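Local coordinates for protein aldose 1-epimerase (Escherichia coli, PDB 3NRE) that probably interconverts the alpha and beta anomers of an aldose sugar, as other aldose 1-epimerases do, at residues I160-S165 with G209-E214; Q185-N190 with V200-A205. All blocks are in the same frame, centred on the assembly; numbering follows the deposited sequence.

Interaction 1: residues I160-S165 with G209-E214; sequences IQAQAS and GQARIE
Gln161 and Arg212 hold each other through their backbones as a hydrogen-bonded pair of an antiparallel beta-sheet, part of the beta-sandwich fold of the aldose 1-epimerase (galactose mutarotase-like) family. Gln161 N donates to Arg212 O at 3.0 Å, and Arg212 N donates back to Gln161 O at 3.0 Å. Each of these oxygens also takes a CA-H...O contact: Ile160 CA lies 3.3 Å from Arg212 O, and Ala211 CA lies 3.3 Å from Gln161 O. The strands run at 175°, almost exactly antiparallel.

Ile160, Ala162, Ala211 and Ile213 point to one face of the sheet. There Ile160 CG2 lies 4.2 Å from Ile213 CG1, and the two alanine CB atoms meet beside them. With Ile160 CG1 between the backbone N and the carbonyl carbon (chi1 64°), CG2 is the branch beside the backbone N, and it is CG2 that meets Ile213. Phe251 of strand 250-256 touches both isoleucines.

Gln161 and Arg212 point to the other face. Their CB atoms pass at 4.4 Å, and the polar ends then part. In one of two conformers of each side chain, Gln161 NE2 donates to Asn190 O and Arg212 NH1 forms a salt bridge with Glu289. Past Ala162 a water bridges the strands, accepting from Gln163 N and donating to Gln210 O. Glu214 pairs through OE1 with Arg159. In that same Arg212 conformer, NE makes a salt bridge to Glu214 OE2 at 3.2 Å, in the guanidinium plane but on the anti side of the oxygen, 23° out of the carboxylate plane.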
ATOM      1  N   ILE A 160      11.213  -2.298  13.066  1.00 29.73           N
ATOM      2  CA  ILE A 160      10.545  -3.186  12.112  1.00 28.56           C
ATOM      3  C   ILE A 160      11.460  -4.325  11.671  1.00 33.61           C
ATOM      4  O   ILE A 160      12.694  -4.232  11.772  1.00 35.37           O
ATOM      5  CB  ILE A 160      10.076  -2.428  10.842  1.00 28.80           C
ATOM      6  CG1 ILE A 160      11.265  -1.863  10.070  1.00 26.00           C
ATOM      7  CG2 ILE A 160       9.115  -1.311  11.237  1.00 25.34           C
ATOM      8  CD1 ILE A 160      10.874  -1.340   8.654  1.00 30.77           C
ATOM      9  N   GLN A 161      10.800  -5.383  11.214  1.00 31.23           N
ATOM     10  CA  GLN A 161      11.472  -6.585  10.731  0.60 32.06           C
ATOM     11  C   GLN A 161      10.701  -7.077   9.515  1.00 28.39           C
ATOM     12  O   GLN A 161       9.494  -7.256   9.567  1.00 30.81           O
ATOM     13  CB  GLN A 161      11.522  -7.679  11.773  0.60 33.11           C
ATOM     14  CG  GLN A 161      12.372  -8.879  11.324  0.60 37.58           C
ATOM     15  CD  GLN A 161      12.396  -9.995  12.353  0.60 38.25           C
ATOM     16  OE1 GLN A 161      11.608  -9.995  13.314  0.60 43.07           O
ATOM     17  NE2 GLN A 161      13.285 -10.947  12.164  0.60 43.55           N
ATOM     18  N   ALA A 162      11.402  -7.208   8.397  1.00 29.89           N
ATOM     19  CA  ALA A 162      10.783  -7.574   7.130  1.00 28.26           C
ATOM     20  C   ALA A 162      11.890  -8.143   6.220  1.00 29.72           C
ATOM     21  O   ALA A 162      12.765  -7.419   5.771  1.00 29.53           O
ATOM     22  CB  ALA A 162      10.128  -6.344   6.455  1.00 26.61           C
ATOM     23  N   GLN A 163      11.872  -9.447   6.016  1.00 31.18           N
ATOM     24  CA  GLN A 163      12.877 -10.139   5.195  1.00 31.93           C
ATOM     25  C   GLN A 163      13.148  -9.453   3.871  1.00 32.98           C
ATOM     26  O   GLN A 163      12.222  -9.018   3.222  1.00 31.19           O
ATOM     27  CB  GLN A 163      12.409 -11.580   4.955  1.00 34.84           C
ATOM     28  CG  GLN A 163      13.272 -12.397   3.993  1.00 38.07           C
ATOM     29  CD  GLN A 163      12.676 -13.786   3.782  1.00 46.37           C
ATOM     30  OE1 GLN A 163      12.633 -14.593   4.714  1.00 48.48           O
ATOM     31  NE2 GLN A 163      12.177 -14.050   2.569  1.00 41.78           N
ATOM     32  N   ALA A 164      14.421  -9.353   3.483  1.00 33.50           N
ATOM     33  CA  ALA A 164      14.811  -8.767   2.217  1.00 34.37           C
ATOM     34  C   ALA A 164      16.160  -9.298   1.792  1.00 34.48           C
ATOM     35  O   ALA A 164      17.059  -9.470   2.621  1.00 38.98           O
ATOM     36  CB  ALA A 164      14.849  -7.224   2.290  1.00 31.91           C
ATOM     37  N   SER A 165      16.284  -9.585   0.502  1.00 35.56           N
ATOM     38  CA  SER A 165      17.543 -10.080  -0.052  1.00 38.17           C
ATOM     39  C   SER A 165      18.246  -9.060  -0.924  1.00 39.38           C
ATOM     40  O   SER A 165      19.283  -9.392  -1.523  1.00 37.72           O
ATOM     41  CB  SER A 165      17.280 -11.363  -0.862  1.00 40.77           C
ATOM     42  OG  SER A 165      16.498 -11.059  -1.999  1.00 41.57           O
ATOM     43  N   GLY A 209       6.345 -11.720   2.434  1.00 35.78           N
ATOM     44  CA  GLY A 209       5.045 -11.213   2.706  1.00 36.62           C
ATOM     45  C   GLY A 209       4.680 -11.038   4.163  1.00 35.33           C
ATOM     46  O   GLY A 209       3.521 -10.866   4.431  1.00 35.36           O
ATOM     47  N   GLN A 210       5.642 -11.171   5.094  1.00 35.03           N
ATOM     48  CA  GLN A 210       5.367 -11.062   6.509  1.00 36.02           C
ATOM     49  C   GLN A 210       6.255  -9.990   7.138  1.00 35.82           C
ATOM     50  O   GLN A 210       7.478  -9.918   6.867  1.00 34.05           O
ATOM     51  CB  GLN A 210       5.590 -12.412   7.218  1.00 39.88           C
ATOM     52  CG  GLN A 210       4.784 -13.552   6.598  1.00 40.03           C
ATOM     53  CD  GLN A 210       4.876 -14.849   7.400  1.00 52.74           C
ATOM     54  OE1 GLN A 210       4.944 -14.836   8.625  1.00 64.86           O
ATOM     55  NE2 GLN A 210       4.887 -15.969   6.704  1.00 53.40           N
ATOM     56  N   ALA A 211       5.651  -9.188   8.002  1.00 32.49           N
ATOM     57  CA  ALA A 211       6.398  -8.146   8.677  1.00 33.02           C
ATOM     58  C   ALA A 211       5.963  -8.022  10.121  1.00 28.59           C
ATOM     59  O   ALA A 211       4.870  -8.404  10.509  1.00 31.90           O
ATOM     60  CB  ALA A 211       6.244  -6.804   7.950  1.00 27.38           C
ATOM     61  N   ARG A 212       6.846  -7.468  10.920  1.00 32.17           N
ATOM     62  CA  ARG A 212       6.535  -7.180  12.311  0.60 32.12           C
ATOM     63  C   ARG A 212       6.867  -5.719  12.552  1.00 33.32           C
ATOM     64  O   ARG A 212       7.977  -5.281  12.227  1.00 33.21           O
ATOM     65  CB  ARG A 212       7.347  -8.112  13.209  0.60 34.71           C
ATOM     66  CG  ARG A 212       7.065  -7.990  14.647  0.60 38.72           C
ATOM     67  CD  ARG A 212       7.757  -9.090  15.415  0.60 39.80           C
ATOM     68  NE  ARG A 212       7.724  -8.792  16.831  0.60 42.15           N
ATOM     69  CZ  ARG A 212       6.718  -9.077  17.661  0.60 44.04           C
ATOM     70  NH1 ARG A 212       5.631  -9.724  17.242  0.60 43.11           N
ATOM     71  NH2 ARG A 212       6.815  -8.733  18.943  0.60 44.41           N
ATOM     72  N   ILE A 213       5.877  -4.951  13.043  1.00 29.35           N
ATOM     73  CA  ILE A 213       6.090  -3.574  13.404  1.00 31.59           C
ATOM     74  C   ILE A 213       6.020  -3.514  14.937  1.00 30.19           C
ATOM     75  O   ILE A 213       4.934  -3.676  15.483  1.00 30.33           O
ATOM     76  CB  ILE A 213       5.014  -2.643  12.779  1.00 27.52           C
ATOM     77  CG1 ILE A 213       5.108  -2.603  11.242  1.00 32.66           C
ATOM     78  CG2 ILE A 213       5.131  -1.226  13.288  1.00 29.12           C
ATOM     79  CD1 ILE A 213       4.303  -3.696  10.542  1.00 34.92           C
ATOM     80  N   GLU A 214       7.143  -3.240  15.614  1.00 29.04           N
ATOM     81  CA  GLU A 214       7.164  -3.190  17.059  1.00 28.33           C
ATOM     82  C   GLU A 214       7.035  -1.789  17.589  1.00 28.92           C
ATOM     83  O   GLU A 214       7.791  -0.904  17.156  1.00 29.25           O
ATOM     84  CB  GLU A 214       8.468  -3.770  17.615  1.00 34.05           C
ATOM     85  CG  GLU A 214       8.669  -5.212  17.230  1.00 42.29           C
ATOM     86  CD  GLU A 214      10.040  -5.775  17.605  1.00 52.05           C
ATOM     87  OE1 GLU A 214      10.865  -5.080  18.244  1.00 52.82           O
ATOM     88  OE2 GLU A 214      10.291  -6.929  17.216  1.00 49.66           O
TER
HETATM   89  O   HOH W   1       9.850 -11.140   7.047  1.00 28.82           O

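Interaction 2: residues Q185-N190 with V200-A205; sequences QELDFN and VNNGFA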
ATOM      1  N   GLN A 185      23.459  -1.336   6.405  1.00 42.31           N
ATOM      2  CA  GLN A 185      23.011  -1.734   7.737  1.00 44.17           C
ATOM      3  C   GLN A 185      21.729  -0.979   8.097  1.00 43.28           C
ATOM      4  O   GLN A 185      20.783  -1.599   8.592  1.00 44.41           O
ATOM      5  CB  GLN A 185      24.101  -1.543   8.821  1.00 47.84           C
ATOM      6  CG  GLN A 185      23.683  -2.024  10.257  1.00 48.57           C
ATOM      7  N   GLU A 186      21.681   0.329   7.812  1.00 37.79           N
ATOM      8  CA  GLU A 186      20.552   1.170   8.245  1.00 37.74           C
ATOM      9  C   GLU A 186      19.245   0.779   7.533  1.00 34.48           C
ATOM     10  O   GLU A 186      18.136   1.105   7.983  1.00 36.23           O
ATOM     11  CB  GLU A 186      20.868   2.666   7.991  1.00 41.93           C
ATOM     12  CG  GLU A 186      21.974   3.248   8.923  1.00 45.70           C
ATOM     13  N   LEU A 187      19.365   0.123   6.385  1.00 34.81           N
ATOM     14  CA  LEU A 187      18.178  -0.328   5.604  1.00 33.18           C
ATOM     15  C   LEU A 187      17.981  -1.853   5.622  1.00 31.79           C
ATOM     16  O   LEU A 187      17.277  -2.420   4.788  1.00 30.85           O
ATOM     17  CB  LEU A 187      18.291   0.131   4.143  1.00 30.62           C
ATOM     18  CG  LEU A 187      18.262   1.633   3.929  1.00 33.87           C
ATOM     19  CD1 LEU A 187      18.514   1.995   2.472  1.00 31.95           C
ATOM     20  CD2 LEU A 187      16.926   2.164   4.431  1.00 32.67           C
ATOM     21  N   ASP A 188      18.574  -2.514   6.586  1.00 31.99           N
ATOM     22  CA  ASP A 188      18.502  -3.976   6.686  1.00 32.89           C
ATOM     23  C   ASP A 188      17.558  -4.367   7.813  1.00 33.96           C
ATOM     24  O   ASP A 188      17.927  -4.310   9.007  1.00 35.61           O
ATOM     25  CB  ASP A 188      19.914  -4.569   6.941  1.00 36.55           C
ATOM     26  CG  ASP A 188      19.942  -6.093   6.817  1.00 44.66           C
ATOM     27  OD1 ASP A 188      18.872  -6.717   6.954  1.00 39.87           O
ATOM     28  OD2 ASP A 188      21.049  -6.682   6.617  1.00 52.60           O
ATOM     29  N   PHE A 189      16.335  -4.759   7.430  1.00 33.16           N
ATOM     30  CA  PHE A 189      15.277  -5.091   8.360  1.00 31.94           C
ATOM     31  C   PHE A 189      15.062  -6.594   8.463  1.00 32.88           C
ATOM     32  O   PHE A 189      14.023  -7.043   8.950  1.00 32.45           O
ATOM     33  CB  PHE A 189      13.971  -4.378   7.964  1.00 30.39           C
ATOM     34  CG  PHE A 189      14.152  -2.899   7.809  1.00 31.33           C
ATOM     35  CD1 PHE A 189      14.433  -2.115   8.917  1.00 34.77           C
ATOM     36  CD2 PHE A 189      14.141  -2.309   6.561  1.00 30.26           C
ATOM     37  CE1 PHE A 189      14.632  -0.703   8.751  1.00 32.36           C
ATOM     38  CE2 PHE A 189      14.365  -0.940   6.395  1.00 30.27           C
ATOM     39  CZ  PHE A 189      14.620  -0.143   7.502  1.00 32.66           C
ATOM     40  N   ASN A 190      16.048  -7.393   8.049  1.00 36.04           N
ATOM     41  CA  ASN A 190      15.925  -8.850   8.260  1.00 38.25           C
ATOM     42  C   ASN A 190      15.783  -9.231   9.740  1.00 36.89           C
ATOM     43  O   ASN A 190      15.022 -10.127  10.097  1.00 40.64           O
ATOM     44  CB  ASN A 190      17.093  -9.608   7.618  1.00 38.82           C
ATOM     45  CG  ASN A 190      16.978  -9.665   6.107  1.00 41.24           C
ATOM     46  OD1 ASN A 190      16.239 -10.498   5.566  1.00 39.77           O
ATOM     47  ND2 ASN A 190      17.648  -8.736   5.419  1.00 34.24           N
ATOM     48  N   VAL A 200      13.748   8.279   3.531  1.00 24.70           N
ATOM     49  CA  VAL A 200      13.839   6.941   2.952  1.00 22.40           C
ATOM     50  C   VAL A 200      12.726   6.754   1.919  1.00 22.82           C
ATOM     51  O   VAL A 200      11.574   6.990   2.201  1.00 21.55           O
ATOM     52  CB  VAL A 200      13.649   5.851   4.007  1.00 23.68           C
ATOM     53  CG1 VAL A 200      13.592   4.451   3.339  1.00 24.35           C
ATOM     54  CG2 VAL A 200      14.729   5.898   5.085  1.00 22.59           C
ATOM     55  N   ASN A 201      13.062   6.316   0.710  1.00 22.42           N
ATOM     56  CA  ASN A 201      12.035   5.985  -0.293  1.00 20.82           C
ATOM     57  C   ASN A 201      12.596   4.875  -1.139  1.00 20.93           C
ATOM     58  O   ASN A 201      13.170   5.122  -2.195  1.00 21.26           O
ATOM     59  CB  ASN A 201      11.706   7.201  -1.154  1.00 21.53           C
ATOM     60  CG  ASN A 201      10.841   6.864  -2.363  1.00 23.36           C
ATOM     61  OD1 ASN A 201       9.907   6.082  -2.262  1.00 24.80           O
ATOM     62  ND2 ASN A 201      11.147   7.493  -3.522  1.00 21.83           N
ATOM     63  N   ASN A 202      12.432   3.649  -0.684  1.00 23.01           N
ATOM     64  CA  ASN A 202      13.143   2.505  -1.301  1.00 22.77           C
ATOM     65  C   ASN A 202      12.274   1.299  -1.323  1.00 23.36           C
ATOM     66  O   ASN A 202      11.576   0.992  -0.314  1.00 22.22           O
ATOM     67  CB  ASN A 202      14.453   2.166  -0.569  1.00 22.54           C
ATOM     68  CG  ASN A 202      15.464   3.275  -0.635  1.00 23.87           C
ATOM     69  OD1 ASN A 202      15.444   4.231   0.168  1.00 26.72           O
ATOM     70  ND2 ASN A 202      16.365   3.199  -1.636  1.00 24.23           N
ATOM     71  N   GLY A 203      12.355   0.561  -2.438  1.00 22.72           N
ATOM     72  CA  GLY A 203      11.725  -0.730  -2.559  1.00 20.31           C
ATOM     73  C   GLY A 203      12.727  -1.855  -2.210  1.00 23.81           C
ATOM     74  O   GLY A 203      13.959  -1.690  -2.395  1.00 24.44           O
ATOM     75  N   PHE A 204      12.185  -2.954  -1.679  1.00 23.30           N
ATOM     76  CA  PHE A 204      12.955  -4.095  -1.203  1.00 28.57           C
ATOM     77  C   PHE A 204      12.404  -5.349  -1.863  1.00 26.56           C
ATOM     78  O   PHE A 204      11.196  -5.489  -2.046  1.00 28.35           O
ATOM     79  CB  PHE A 204      12.868  -4.204   0.342  1.00 25.21           C
ATOM     80  CG  PHE A 204      13.513  -3.046   1.033  1.00 28.69           C
ATOM     81  CD1 PHE A 204      12.829  -1.854   1.169  1.00 20.47           C
ATOM     82  CD2 PHE A 204      14.814  -3.125   1.468  1.00 24.29           C
ATOM     83  CE1 PHE A 204      13.442  -0.756   1.733  1.00 26.07           C
ATOM     84  CE2 PHE A 204      15.442  -2.039   2.042  1.00 30.29           C
ATOM     85  CZ  PHE A 204      14.737  -0.837   2.197  1.00 25.63           C
ATOM     86  N   ALA A 205      13.313  -6.246  -2.231  1.00 29.31           N
ATOM     87  CA  ALA A 205      12.945  -7.513  -2.884  1.00 27.26           C
ATOM     88  C   ALA A 205      13.290  -8.670  -1.977  1.00 32.35           C
ATOM     89  O   ALA A 205      13.999  -8.520  -0.964  1.00 32.15           O
ATOM     90  CB  ALA A 205      13.714  -7.684  -4.211  1.00 31.24           C
TER
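Leu187 lies against Phe204, which rises from strand 200-205 toward the loop 185-190. Leu187 CB is 4.2 Å from Phe204 CE2, and it meets CZ at a like distance. Leu187 O comes closer to the same end of the ring and lies 3.3 Å from Phe204 CE2, on an oblique approach. No hydrogen bond joins the two segments. The contact is apolar packing plus the Leu187 carbonyl oxygen against the Phe204 ring.

The branched end of Leu187 reaches along the strand to Val200. Its CG is anti to the carbonyl carbon (chi1 -65°), and CD2 comes to 4.2 Å from Val200 CG1. The Leu187 and Val200 side chains run alongside each other, pointing opposite ways. CD1 of Leu187 lies 4.4 Å from Asn202 OD1. The amide nitrogen of Asn202 is held by Trp168 O.

Phe189 stands beside Leu187, and the Leu187 carbonyl carbon lies over one face of its ring, near the rim. Phe204 CZ lies 4.2 Å from Phe189 CE2, at the edge of that ring and near its plane. Phe204 also stacks with Tyr233 of the neighbouring strand 232-237. An alanine in place of Phe204 would probably open a gap between the loop and the strand, leaving Leu187 CB and the Phe189 edge without their partner.

Within the loop, Asp188 OD1 accepts from Asn190 N at 3.1 Å, nearly along the C-O axis, and from Asn190 ND2 at 2.8 Å, 35° out of the carboxylate plane. Two donors thus grip one oxygen. Asn190 ND2 also bonds to Ala164 O. The backbone bond defines an Asx turn, in a connecting loop packed on a strand of the beta-sandwich of this aldose 1-epimerase-like fold.

From the N terminus, strand 159-162 comes first, then the loop 185-190, strand 200-205 and strand 210-215. Interaction 1 closes the outer loop by pairing the first of these with the last. Interaction 2 lies within it and closes a shorter loop, with nine residues between its segments. The two do not cross. Interaction 1 joins neighbouring strands of one antiparallel sheet, while interaction 2 sets a loop on a strand of a second sheet. They meet directly: Ala162 N lies 2.7 Å from Phe189 O, a probable hydrogen bond, and Ile160 CG1 packs on Phe189 CD1. The loop 185-190 thus touches both sheets.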